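Local atomic coordinates of Dbv8 protein (Nonomuraea, PDB entry 4MFZ), a protein that probably transfers long aliphatic acyl groups from acyl-CoA donors to an amino group of glycopeptide antibiotics, as a GNAT-family N-acyltransferase that binds decanoyl-CoA. Residues Arg28-Leu32 with Leu119-Thr123; Leu43-Pro49 with Glu96-Glu101; Arg54-Gly58 with Ala81-Pro85; Phe135-Leu139 with Leu185-Val189. All coordinates share one frame; numbering follows the deposited sequence.

Contact 1: residues Arg28-Leu32 with Leu119-Thr123; sequences RQLRL and LPYET
P120 presses its ring against the turn L30-L32, and following that ring atom by atom gives the shape of the contact. P120 CB lies 3.7 Å from the carbonyl oxygen L30 O. The next atom, P120 CG, faces two carbonyl oxygens, 3.5 Å from L30 O and 3.4 Å from R31 O. At the far corner P120 CD meets the methyl L32 CD2 at 3.5 Å, a tight pair in which the leucine side chain is set crosswise to the ring; the same methyl also touches L119 CD2. Both carbonyls belong to the end of helix 23-29, where R31, with positive phi (66°), forms a Schellman motif. Three waters bridge the segments: one donates to both L30 O and P120 O, and another to R31 O and E122 OE1. R31 turns its CB toward E122 OE1, 3.7 Å away, but bends at chi2 and chi3, which leaves R31 NE 4.9 Å from E122 OE1. The third water, lying in the guanidinium plane, accepts from R31 NE at 2.9 Å and donates to E122 OE1, joining the opposite charges indirectly. L30 and L119 both pack on L94 of helix 89-104.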
loop_
_atom_site.group_PDB
_atom_site.type_symbol
_atom_site.label_atom_id
_atom_site.label_comp_id
_atom_site.label_asym_id
_atom_site.label_seq_id
_atom_site.Cartn_x
_atom_site.Cartn_y
_atom_site.Cartn_z
ATOM N N ARG A 28 -10.558 -16.845 18.721
ATOM C CA ARG A 28 -11.348 -16.453 19.871
ATOM C C ARG A 28 -10.726 -15.283 20.649
ATOM O O ARG A 28 -11.426 -14.335 20.986
ATOM C CB ARG A 28 -11.580 -17.654 20.783
ATOM C CG ARG A 28 -12.457 -17.340 21.986
ATOM C CD ARG A 28 -12.927 -18.612 22.697
ATOM N NE ARG A 28 -11.783 -19.454 23.019
ATOM C CZ ARG A 28 -11.518 -20.608 22.414
ATOM N NH1 ARG A 28 -12.346 -21.065 21.471
ATOM N NH2 ARG A 28 -10.437 -21.310 22.765
ATOM N N GLN A 29 -9.421 -15.341 20.914
ATOM C CA GLN A 29 -8.770 -14.306 21.720
ATOM C C GLN A 29 -8.631 -12.960 21.017
ATOM O O GLN A 29 -8.712 -11.928 21.670
ATOM C CB GLN A 29 -7.435 -14.793 22.259
ATOM C CG GLN A 29 -7.662 -15.970 23.185
ATOM C CD GLN A 29 -6.446 -16.354 23.973
ATOM O OE1 GLN A 29 -6.248 -17.537 24.269
ATOM N NE2 GLN A 29 -5.630 -15.367 24.341
ATOM N N LEU A 30 -8.457 -12.985 19.693
ATOM C CA LEU A 30 -8.234 -11.755 18.934
ATOM C C LEU A 30 -9.542 -11.196 18.372
ATOM O O LEU A 30 -9.540 -10.197 17.667
ATOM C CB LEU A 30 -7.181 -11.974 17.827
ATOM C CG LEU A 30 -5.786 -12.464 18.237
ATOM C CD1 LEU A 30 -4.884 -12.639 17.017
ATOM C CD2 LEU A 30 -5.091 -11.543 19.238
ATOM N N ARG A 31 -10.659 -11.854 18.699
ATOM C CA ARG A 31 -12.026 -11.402 18.372
ATOM C C ARG A 31 -12.302 -11.394 16.874
ATOM O O ARG A 31 -13.113 -10.598 16.386
ATOM C CB ARG A 31 -12.338 -10.016 19.003
ATOM C CG ARG A 31 -12.020 -9.892 20.505
ATOM C CD ARG A 31 -12.760 -10.928 21.360
ATOM N NE ARG A 31 -14.193 -10.641 21.395
ATOM C CZ ARG A 31 -15.101 -11.346 22.066
ATOM N NH1 ARG A 31 -14.753 -12.394 22.795
ATOM N NH2 ARG A 31 -16.372 -10.995 22.015
ATOM N N LEU A 32 -11.614 -12.280 16.156
ATOM C CA LEU A 32 -11.721 -12.397 14.706
ATOM C C LEU A 32 -13.022 -13.041 14.218
ATOM O O LEU A 32 -13.526 -13.972 14.828
ATOM C CB LEU A 32 -10.514 -13.164 14.139
ATOM C CG LEU A 32 -9.183 -12.412 14.105
ATOM C CD1 LEU A 32 -8.045 -13.349 13.714
ATOM C CD2 LEU A 32 -9.272 -11.229 13.125
ATOM N N LEU A 119 -7.037 -6.237 11.774
ATOM C CA LEU A 119 -7.501 -6.918 12.999
ATOM C C LEU A 119 -8.464 -6.056 13.837
ATOM O O LEU A 119 -8.456 -4.828 13.706
ATOM C CB LEU A 119 -6.302 -7.314 13.864
ATOM C CG LEU A 119 -5.167 -8.141 13.247
ATOM C CD1 LEU A 119 -4.160 -8.562 14.329
ATOM C CD2 LEU A 119 -5.730 -9.347 12.507
ATOM N N PRO A 120 -9.313 -6.702 14.674
ATOM C CA PRO A 120 -10.177 -5.944 15.573
ATOM C C PRO A 120 -9.343 -5.150 16.547
ATOM O O PRO A 120 -8.414 -5.698 17.151
ATOM C CB PRO A 120 -10.996 -7.037 16.290
ATOM C CG PRO A 120 -11.055 -8.147 15.278
ATOM C CD PRO A 120 -9.691 -8.125 14.622
ATOM N N TYR A 121 -9.653 -3.858 16.684
ATOM C CA TYR A 121 -8.841 -2.973 17.541
ATOM C C TYR A 121 -9.144 -3.065 19.033
ATOM O O TYR A 121 -8.344 -2.584 19.837
ATOM C CB TYR A 121 -8.928 -1.482 17.109
ATOM C CG TYR A 121 -8.461 -1.165 15.693
ATOM C CD1 TYR A 121 -7.626 -2.036 14.990
ATOM C CD2 TYR A 121 -8.854 0.041 15.062
ATOM C CE1 TYR A 121 -7.205 -1.739 13.700
ATOM C CE2 TYR A 121 -8.425 0.352 13.782
ATOM C CZ TYR A 121 -7.610 -0.530 13.100
ATOM O OH TYR A 121 -7.202 -0.230 11.808
ATOM N N GLU A 122 -10.262 -3.676 19.429
ATOM C CA GLU A 122 -10.622 -3.727 20.875
ATOM C C GLU A 122 -9.633 -4.529 21.741
ATOM O O GLU A 122 -9.622 -4.448 22.977
ATOM C CB GLU A 122 -12.045 -4.255 21.065
ATOM C CG GLU A 122 -12.268 -5.664 20.530
ATOM C CD GLU A 122 -12.806 -5.667 19.112
ATOM O OE1 GLU A 122 -13.647 -6.546 18.833
ATOM O OE2 GLU A 122 -12.421 -4.773 18.294
ATOM N N THR A 123 -8.801 -5.314 21.062
ATOM C CA THR A 123 -7.797 -6.161 21.688
ATOM C C THR A 123 -6.499 -5.375 22.073
ATOM O O THR A 123 -5.632 -5.876 22.790
ATOM C CB THR A 123 -7.556 -7.341 20.698
ATOM O OG1 THR A 123 -8.094 -8.560 21.232
ATOM C CG2 THR A 123 -6.166 -7.480 20.301
HETATM O O HOH W 1 -7.679 -8.442 17.779
HETATM O O HOH W 2 -15.215 -8.239 20.230
HETATM O O HOH W 3 -14.188 -7.985 16.673
#

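Contact 2: residues Leu43-Pro49 with Glu96-Glu101; sequences LEELGPP and ERAHHE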
loop_
_atom_site.group_PDB
_atom_site.type_symbol
_atom_site.label_atom_id
_atom_site.label_comp_id
_atom_site.label_asym_id
_atom_site.label_seq_id
_atom_site.Cartn_x
_atom_site.Cartn_y
_atom_site.Cartn_z
ATOM N N LEU A 43 -2.114 -20.169 8.074
ATOM C CA LEU A 43 -1.103 -19.847 9.055
ATOM C C LEU A 43 -0.777 -21.036 9.947
ATOM O O LEU A 43 0.388 -21.336 10.153
ATOM C CB LEU A 43 -1.578 -18.693 9.921
ATOM C CG LEU A 43 -1.881 -17.337 9.244
ATOM C CD1 LEU A 43 -1.773 -16.243 10.289
ATOM C CD2 LEU A 43 -0.921 -17.024 8.127
ATOM N N GLU A 44 -1.806 -21.712 10.466
ATOM C CA GLU A 44 -1.569 -22.855 11.348
ATOM C C GLU A 44 -0.729 -23.942 10.646
ATOM O O GLU A 44 0.178 -24.525 11.235
ATOM C CB GLU A 44 -2.890 -23.426 11.906
ATOM C CG GLU A 44 -2.727 -24.717 12.730
ATOM C CD GLU A 44 -4.029 -25.210 13.388
ATOM O OE1 GLU A 44 -4.466 -26.332 13.081
ATOM O OE2 GLU A 44 -4.630 -24.513 14.228
ATOM N N GLU A 45 -1.034 -24.199 9.386
ATOM C CA GLU A 45 -0.294 -25.199 8.597
ATOM C C GLU A 45 1.167 -24.806 8.336
ATOM O O GLU A 45 2.059 -25.664 8.359
ATOM C CB GLU A 45 -1.018 -25.463 7.273
ATOM C CG GLU A 45 -0.187 -26.239 6.251
ATOM C CD GLU A 45 0.233 -27.658 6.719
ATOM O OE1 GLU A 45 -0.225 -28.148 7.782
ATOM O OE2 GLU A 45 1.009 -28.305 5.988
ATOM N N LEU A 46 1.424 -23.529 8.065
ATOM C CA LEU A 46 2.818 -23.055 7.916
ATOM C C LEU A 46 3.655 -23.242 9.181
ATOM O O LEU A 46 4.812 -23.648 9.102
ATOM C CB LEU A 46 2.907 -21.566 7.493
ATOM C CG LEU A 46 2.390 -21.195 6.095
ATOM C CD1 LEU A 46 2.239 -19.690 5.941
ATOM C CD2 LEU A 46 3.249 -21.740 4.974
ATOM N N GLY A 47 3.078 -22.946 10.338
ATOM C CA GLY A 47 3.862 -22.983 11.578
ATOM C C GLY A 47 4.878 -21.837 11.662
ATOM O O GLY A 47 4.882 -20.930 10.803
ATOM N N PRO A 48 5.736 -21.860 12.694
ATOM C CA PRO A 48 6.702 -20.772 12.914
ATOM C C PRO A 48 7.761 -20.724 11.800
ATOM O O PRO A 48 8.086 -21.758 11.220
ATOM C CB PRO A 48 7.373 -21.136 14.251
ATOM C CG PRO A 48 6.604 -22.276 14.840
ATOM C CD PRO A 48 5.825 -22.920 13.726
ATOM N N PRO A 49 8.278 -19.525 11.495
ATOM C CA PRO A 49 9.309 -19.347 10.451
ATOM C C PRO A 49 10.633 -20.056 10.780
ATOM O O PRO A 49 10.988 -20.193 11.961
ATOM C CB PRO A 49 9.540 -17.823 10.455
ATOM C CG PRO A 49 9.212 -17.412 11.877
ATOM C CD PRO A 49 8.060 -18.285 12.273
ATOM N N GLU A 96 4.136 -14.465 13.883
ATOM C CA GLU A 96 5.076 -15.501 13.491
ATOM C C GLU A 96 4.690 -16.152 12.167
ATOM O O GLU A 96 5.519 -16.279 11.245
ATOM C CB GLU A 96 5.024 -16.588 14.569
ATOM C CG GLU A 96 6.378 -16.945 15.089
ATOM C CD GLU A 96 6.319 -17.776 16.351
ATOM O OE1 GLU A 96 5.282 -18.440 16.627
ATOM O OE2 GLU A 96 7.330 -17.731 17.070
ATOM N N ARG A 97 3.447 -16.619 12.122
ATOM C CA ARG A 97 2.930 -17.354 10.964
ATOM C C ARG A 97 2.612 -16.446 9.773
ATOM O O ARG A 97 2.860 -16.822 8.628
ATOM C CB ARG A 97 1.725 -18.236 11.389
ATOM C CG ARG A 97 2.182 -19.364 12.309
ATOM C CD ARG A 97 1.088 -19.980 13.179
ATOM N NE ARG A 97 1.632 -21.041 14.050
ATOM C CZ ARG A 97 2.452 -20.818 15.079
ATOM N NH1 ARG A 97 2.827 -19.560 15.426
ATOM N NH2 ARG A 97 2.878 -21.849 15.803
ATOM N N ALA A 98 2.079 -15.254 10.028
ATOM C CA ALA A 98 1.931 -14.220 8.982
ATOM C C ALA A 98 3.273 -13.876 8.332
ATOM O O ALA A 98 3.362 -13.806 7.128
ATOM C CB ALA A 98 1.282 -12.952 9.543
ATOM N N HIS A 99 4.301 -13.639 9.137
ATOM C CA HIS A 99 5.649 -13.385 8.629
ATOM C C HIS A 99 6.153 -14.550 7.778
ATOM O O HIS A 99 6.752 -14.357 6.715
ATOM C CB HIS A 99 6.592 -13.127 9.798
ATOM C CG HIS A 99 8.043 -13.273 9.446
ATOM N ND1 HIS A 99 8.690 -12.403 8.629
ATOM C CD2 HIS A 99 8.972 -14.249 9.804
ATOM C CE1 HIS A 99 9.968 -12.807 8.491
ATOM N NE2 HIS A 99 10.129 -13.945 9.187
ATOM N N HIS A 100 5.881 -15.762 8.243
ATOM C CA HIS A 100 6.303 -16.958 7.550
ATOM C C HIS A 100 5.694 -17.010 6.179
ATOM O O HIS A 100 6.391 -17.337 5.235
ATOM C CB HIS A 100 5.965 -18.226 8.358
ATOM C CG HIS A 100 6.621 -19.479 7.822
ATOM N ND1 HIS A 100 6.476 -20.691 8.414
ATOM C CD2 HIS A 100 7.478 -19.672 6.727
ATOM C CE1 HIS A 100 7.187 -21.612 7.717
ATOM N NE2 HIS A 100 7.800 -20.979 6.690
ATOM N N GLU A 101 4.397 -16.678 6.076
ATOM C CA GLU A 101 3.647 -16.661 4.819
ATOM C C GLU A 101 4.334 -15.723 3.809
ATOM O O GLU A 101 4.420 -16.063 2.632
ATOM C CB GLU A 101 2.176 -16.240 5.057
ATOM C CG GLU A 101 1.283 -16.116 3.816
ATOM C CD GLU A 101 -0.193 -15.717 4.117
ATOM O OE1 GLU A 101 -0.495 -14.826 4.979
ATOM O OE2 GLU A 101 -1.086 -16.288 3.452
HETATM O O HOH W 4 0.973 -23.804 13.554
#
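H100 and G47 are joined by a direct hydrogen bond: the ring nitrogen H100 ND1 donates to G47 O over 2.9 Å, nearly straight (171°). The oxygen lies in the imidazole plane, whereas the donor stands well above the carbonyl plane, 50° out of it. P49 covers one face of the same ring, its CA 3.9 Å from the centroid in a CH-pi contact, so bond and face together restrict the ring's rotation. P49 CD also reaches E96 O at 3.4 Å, while P49 CB and CG lie at the edge of H99. R97 leaves the same side of the helix, extended from CG to NE. R97 CD passes L43 O at 3.4 Å, and P48 N lies over the centre of one guanidinium face. L43 CB packs 3.6 Å from R97 CB, and L46 CD1 3.5 Å from E101 CA. Further out, a water bridges R97 NE to E44 O, and a salt bridge from R97 NH1 to E96 OE1 (3.0 Å) ties down the guanidinium, which also makes a cation-pi contact with W93. G47, with positive phi, ends helix 37-46 and turns the chain into a run of prolines, P48-P50, along helix 89-104, whose buried A98 packs on F130 and V134 of helix 130-148.

Contact 3: residues Arg54-Gly58 with Ala81-Pro85; sequences RLPQG and ATPGP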
loop_
_atom_site.group_PDB
_atom_site.type_symbol
_atom_site.label_atom_id
_atom_site.label_comp_id
_atom_site.label_asym_id
_atom_site.label_seq_id
_atom_site.Cartn_x
_atom_site.Cartn_y
_atom_site.Cartn_z
ATOM N N ARG A 54 12.326 -11.389 15.129
ATOM C CA ARG A 54 12.983 -10.428 15.963
ATOM C C ARG A 54 12.355 -9.057 15.648
ATOM O O ARG A 54 12.422 -8.604 14.525
ATOM C CB ARG A 54 14.475 -10.435 15.633
ATOM C CG ARG A 54 15.289 -9.511 16.509
ATOM C CD ARG A 54 16.530 -8.991 15.803
ATOM N NE ARG A 54 17.270 -8.083 16.689
ATOM C CZ ARG A 54 17.174 -6.747 16.697
ATOM N NH1 ARG A 54 16.375 -6.111 15.856
ATOM N NH2 ARG A 54 17.908 -6.041 17.556
ATOM N N LEU A 55 11.695 -8.431 16.610
ATOM C CA LEU A 55 11.226 -7.061 16.428
ATOM C C LEU A 55 12.223 -6.105 17.110
ATOM O O LEU A 55 12.643 -6.372 18.223
ATOM C CB LEU A 55 9.839 -6.884 17.053
ATOM C CG LEU A 55 8.690 -7.688 16.422
ATOM C CD1 LEU A 55 7.431 -7.582 17.272
ATOM C CD2 LEU A 55 8.422 -7.261 14.974
ATOM N N PRO A 56 12.574 -4.975 16.458
ATOM C CA PRO A 56 13.382 -3.943 17.137
ATOM C C PRO A 56 12.646 -3.388 18.367
ATOM O O PRO A 56 11.410 -3.452 18.449
ATOM C CB PRO A 56 13.539 -2.854 16.062
ATOM C CG PRO A 56 12.309 -3.007 15.208
ATOM C CD PRO A 56 12.052 -4.503 15.159
ATOM N N GLN A 57 13.394 -2.854 19.321
ATOM C CA GLN A 57 12.815 -2.412 20.592
ATOM C C GLN A 57 13.405 -1.052 20.947
ATOM O O GLN A 57 14.464 -0.700 20.443
ATOM C CB GLN A 57 13.182 -3.400 21.706
ATOM C CG GLN A 57 12.876 -4.870 21.410
ATOM C CD GLN A 57 11.498 -5.288 21.889
ATOM O OE1 GLN A 57 10.823 -4.547 22.617
ATOM N NE2 GLN A 57 11.075 -6.489 21.494
ATOM N N GLY A 58 12.739 -0.313 21.829
ATOM C CA GLY A 58 13.323 0.904 22.401
ATOM C C GLY A 58 13.768 1.866 21.316
ATOM O O GLY A 58 13.015 2.130 20.362
ATOM N N ALA A 81 3.771 -0.591 22.296
ATOM C CA ALA A 81 2.905 -1.744 22.139
ATOM C C ALA A 81 3.599 -2.989 21.614
ATOM O O ALA A 81 2.956 -4.018 21.509
ATOM C CB ALA A 81 1.722 -1.392 21.252
ATOM N N THR A 82 4.888 -2.901 21.270
ATOM C CA THR A 82 5.593 -4.006 20.623
ATOM C C THR A 82 5.233 -5.327 21.324
ATOM O O THR A 82 5.503 -5.465 22.491
ATOM C CB THR A 82 7.121 -3.779 20.654
ATOM O OG1 THR A 82 7.439 -2.512 20.048
ATOM C CG2 THR A 82 7.860 -4.883 19.917
ATOM N N PRO A 83 4.614 -6.294 20.610
ATOM C CA PRO A 83 4.207 -7.548 21.282
ATOM C C PRO A 83 5.414 -8.449 21.597
ATOM O O PRO A 83 6.488 -8.254 21.016
ATOM C CB PRO A 83 3.319 -8.230 20.225
ATOM C CG PRO A 83 3.905 -7.780 18.917
ATOM C CD PRO A 83 4.395 -6.357 19.146
ATOM N N GLY A 84 5.250 -9.416 22.497
ATOM C CA GLY A 84 6.266 -10.465 22.693
ATOM C C GLY A 84 5.624 -11.854 22.824
ATOM O O GLY A 84 4.406 -11.938 22.988
ATOM N N PRO A 85 6.440 -12.949 22.790
ATOM C CA PRO A 85 5.859 -14.309 22.865
ATOM C C PRO A 85 5.093 -14.603 24.176
ATOM O O PRO A 85 4.022 -15.211 24.134
ATOM C CB PRO A 85 7.084 -15.246 22.704
ATOM C CG PRO A 85 8.275 -14.423 23.030
ATOM C CD PRO A 85 7.913 -12.989 22.657
HETATM O O HOH W 5 8.871 -2.689 17.251
HETATM O O HOH W 6 9.203 -8.539 21.032
#
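T82 offers its methyl, CG2, to two side chains of the opposite loop, L55 and Q57. With CG2 anti to the backbone N (chi1 -56°, measured to OG1), T82 CG2 faces L55 CD1 at 3.8 Å, and the leucine and threonine side chains run antiparallel alongside each other. L55 CD1 also meets P83, 3.8 Å from its CD, and the proline ring lies across the leucine. The pairing joins two irregular loops of an all-helical part of the chain, the one leading into helix 58-67 and the one leading from helix 72-81 to helix 89-104; L55 also packs on W92 and L95 of the latter helix and on A137 of helix 130-148. Q57 curls back toward the partner loop through a sharp bend at chi2 (-92°), which sets its amide beside the threonine methyl, Q57 NE2 3.9 Å from T82 CG2. From there Q57 NE2 gives a weak bond to a water that donates to P83 O at 2.7 Å. The hydroxyl of T82 has its strongest partner in V79 O, one turn back in its own chain, and also accepts from a second water, 3.1 Å from T82 OG1, which donates to P56 O as well.

Contact 4: residues Phe135-Leu139 with Leu185-Val189; sequences FLATL and LTLLV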
loop_
_atom_site.group_PDB
_atom_site.type_symbol
_atom_site.label_atom_id
_atom_site.label_comp_id
_atom_site.label_asym_id
_atom_site.label_seq_id
_atom_site.Cartn_x
_atom_site.Cartn_y
_atom_site.Cartn_z
ATOM N N PHE A 135 5.546 -6.073 9.029
ATOM C CA PHE A 135 6.509 -5.345 8.173
ATOM C C PHE A 135 7.920 -5.375 8.746
ATOM O O PHE A 135 8.852 -5.800 8.071
ATOM C CB PHE A 135 6.065 -3.914 8.010
ATOM C CG PHE A 135 6.670 -3.224 6.839
ATOM C CD1 PHE A 135 6.047 -3.274 5.593
ATOM C CD2 PHE A 135 7.855 -2.477 6.982
ATOM C CE1 PHE A 135 6.619 -2.608 4.488
ATOM C CE2 PHE A 135 8.411 -1.812 5.893
ATOM C CZ PHE A 135 7.791 -1.882 4.647
ATOM N N LEU A 136 8.072 -4.933 9.996
ATOM C CA LEU A 136 9.387 -4.872 10.647
ATOM C C LEU A 136 10.040 -6.264 10.764
ATOM O O LEU A 136 11.242 -6.416 10.466
ATOM C CB LEU A 136 9.299 -4.223 12.030
ATOM C CG LEU A 136 8.763 -2.798 12.204
ATOM C CD1 LEU A 136 8.667 -2.455 13.695
ATOM C CD2 LEU A 136 9.664 -1.809 11.446
ATOM N N ALA A 137 9.245 -7.269 11.158
ATOM C CA ALA A 137 9.719 -8.671 11.238
ATOM C C ALA A 137 10.287 -9.164 9.892
ATOM O O ALA A 137 11.202 -9.958 9.857
ATOM C CB ALA A 137 8.579 -9.582 11.694
ATOM N N THR A 138 9.728 -8.690 8.792
ATOM C CA THR A 138 10.017 -9.248 7.460
ATOM C C THR A 138 11.120 -8.451 6.734
ATOM O O THR A 138 11.580 -8.860 5.663
ATOM C CB THR A 138 8.714 -9.344 6.639
ATOM O OG1 THR A 138 7.748 -10.054 7.417
ATOM C CG2 THR A 138 8.888 -10.129 5.312
ATOM N N LEU A 139 11.542 -7.334 7.320
ATOM C CA LEU A 139 12.556 -6.444 6.700
ATOM C C LEU A 139 13.881 -7.148 6.364
ATOM O O LEU A 139 14.388 -6.957 5.274
ATOM C CB LEU A 139 12.833 -5.216 7.582
ATOM C CG LEU A 139 12.599 -3.828 6.986
ATOM C CD1 LEU A 139 11.301 -3.830 6.214
ATOM C CD2 LEU A 139 12.555 -2.752 8.065
ATOM N N LEU A 185 1.086 -2.833 1.663
ATOM C CA LEU A 185 2.285 -3.117 2.464
ATOM C C LEU A 185 2.754 -4.563 2.285
ATOM O O LEU A 185 3.957 -4.787 2.129
ATOM C CB LEU A 185 2.081 -2.848 3.958
ATOM C CG LEU A 185 1.699 -1.445 4.421
ATOM C CD1 LEU A 185 1.433 -1.448 5.935
ATOM C CD2 LEU A 185 2.806 -0.467 4.031
ATOM N N THR A 186 1.812 -5.516 2.316
ATOM C CA THR A 186 2.119 -6.950 2.088
ATOM C C THR A 186 2.809 -7.206 0.754
ATOM O O THR A 186 3.882 -7.815 0.706
ATOM C CB THR A 186 0.864 -7.848 2.253
ATOM O OG1 THR A 186 0.389 -7.704 3.576
ATOM C CG2 THR A 186 1.183 -9.297 2.060
ATOM N N LEU A 187 2.217 -6.719 -0.325
ATOM C CA LEU A 187 2.833 -6.817 -1.640
ATOM C C LEU A 187 4.253 -6.187 -1.715
ATOM O O LEU A 187 5.172 -6.755 -2.320
ATOM C CB LEU A 187 1.899 -6.163 -2.640
ATOM C CG LEU A 187 2.025 -6.602 -4.087
ATOM C CD1 LEU A 187 1.626 -8.084 -4.201
ATOM C CD2 LEU A 187 1.125 -5.706 -4.939
ATOM N N LEU A 188 4.422 -5.036 -1.081
ATOM C CA LEU A 188 5.693 -4.309 -1.086
ATOM C C LEU A 188 6.762 -5.067 -0.297
ATOM O O LEU A 188 7.889 -5.239 -0.761
ATOM C CB LEU A 188 5.493 -2.921 -0.492
ATOM C CG LEU A 188 6.743 -2.013 -0.505
ATOM C CD1 LEU A 188 6.316 -0.543 -0.666
ATOM C CD2 LEU A 188 7.536 -2.222 0.764
ATOM N N VAL A 189 6.395 -5.554 0.883
ATOM C CA VAL A 189 7.357 -6.261 1.717
ATOM C C VAL A 189 7.657 -7.700 1.239
ATOM O O VAL A 189 8.625 -8.312 1.703
ATOM C CB VAL A 189 6.997 -6.199 3.241
ATOM C CG1 VAL A 189 6.199 -7.410 3.676
ATOM C CG2 VAL A 189 8.273 -6.133 4.069
#
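F135 is the knob of this contact, and its ring enters the hollow bounded by L185, L188 and V189. The methyl V189 CG2 stands over one face of that ring, 4.1 Å from the centroid and 20° off the normal, a CH-pi contact displaced toward the rim. V189 CB sits close to the same part of the ring, 3.8 Å from F135 CE1. At the ring's edge the branch L188 CD2 touches both CE1 and CZ of F135, each at 3.9 Å, while L185 CB lies near F135 CD1. The phenyl gets there because its CG stands anti to the backbone N (chi1 -161°), which swings the ring across the gap. One turn on, T138 brings its methyl CG2 to 4.0 Å from V189 O and its CB near V189 CG2; L139 CD1 adds a looser touch on V189 CG2. Segments 135-139 and 185-189 run almost parallel, 6° apart; with the segment axes 10.7 Å from each other, F135 fills much of the space between them, and T138 meets V189 directly. The hydroxyl of T138 bonds to V134 O and H99 ND1; between the segments the contacts are apolar packing and weak CH-pi attraction, which depend on fit more than on direction.

From the N terminus, contact 1 closes the widest loop, bringing the end of helix 23-29 to the segment before helix 125-128. Within it lies contact 2, which draws the end of helix 37-46 onto helix 89-104, and within that again contact 3, a short loop holding helices 58-67 and 72-81. Contact 4 follows in series and pairs helix 130-148 with helix 182-192, just ahead of the first strand of the sheet. No two loops cross. Contact 4 touches both contact 2 and contact 3 through helix 130-148, which thereby joins three of the four, while contact 1 stands apart from the others.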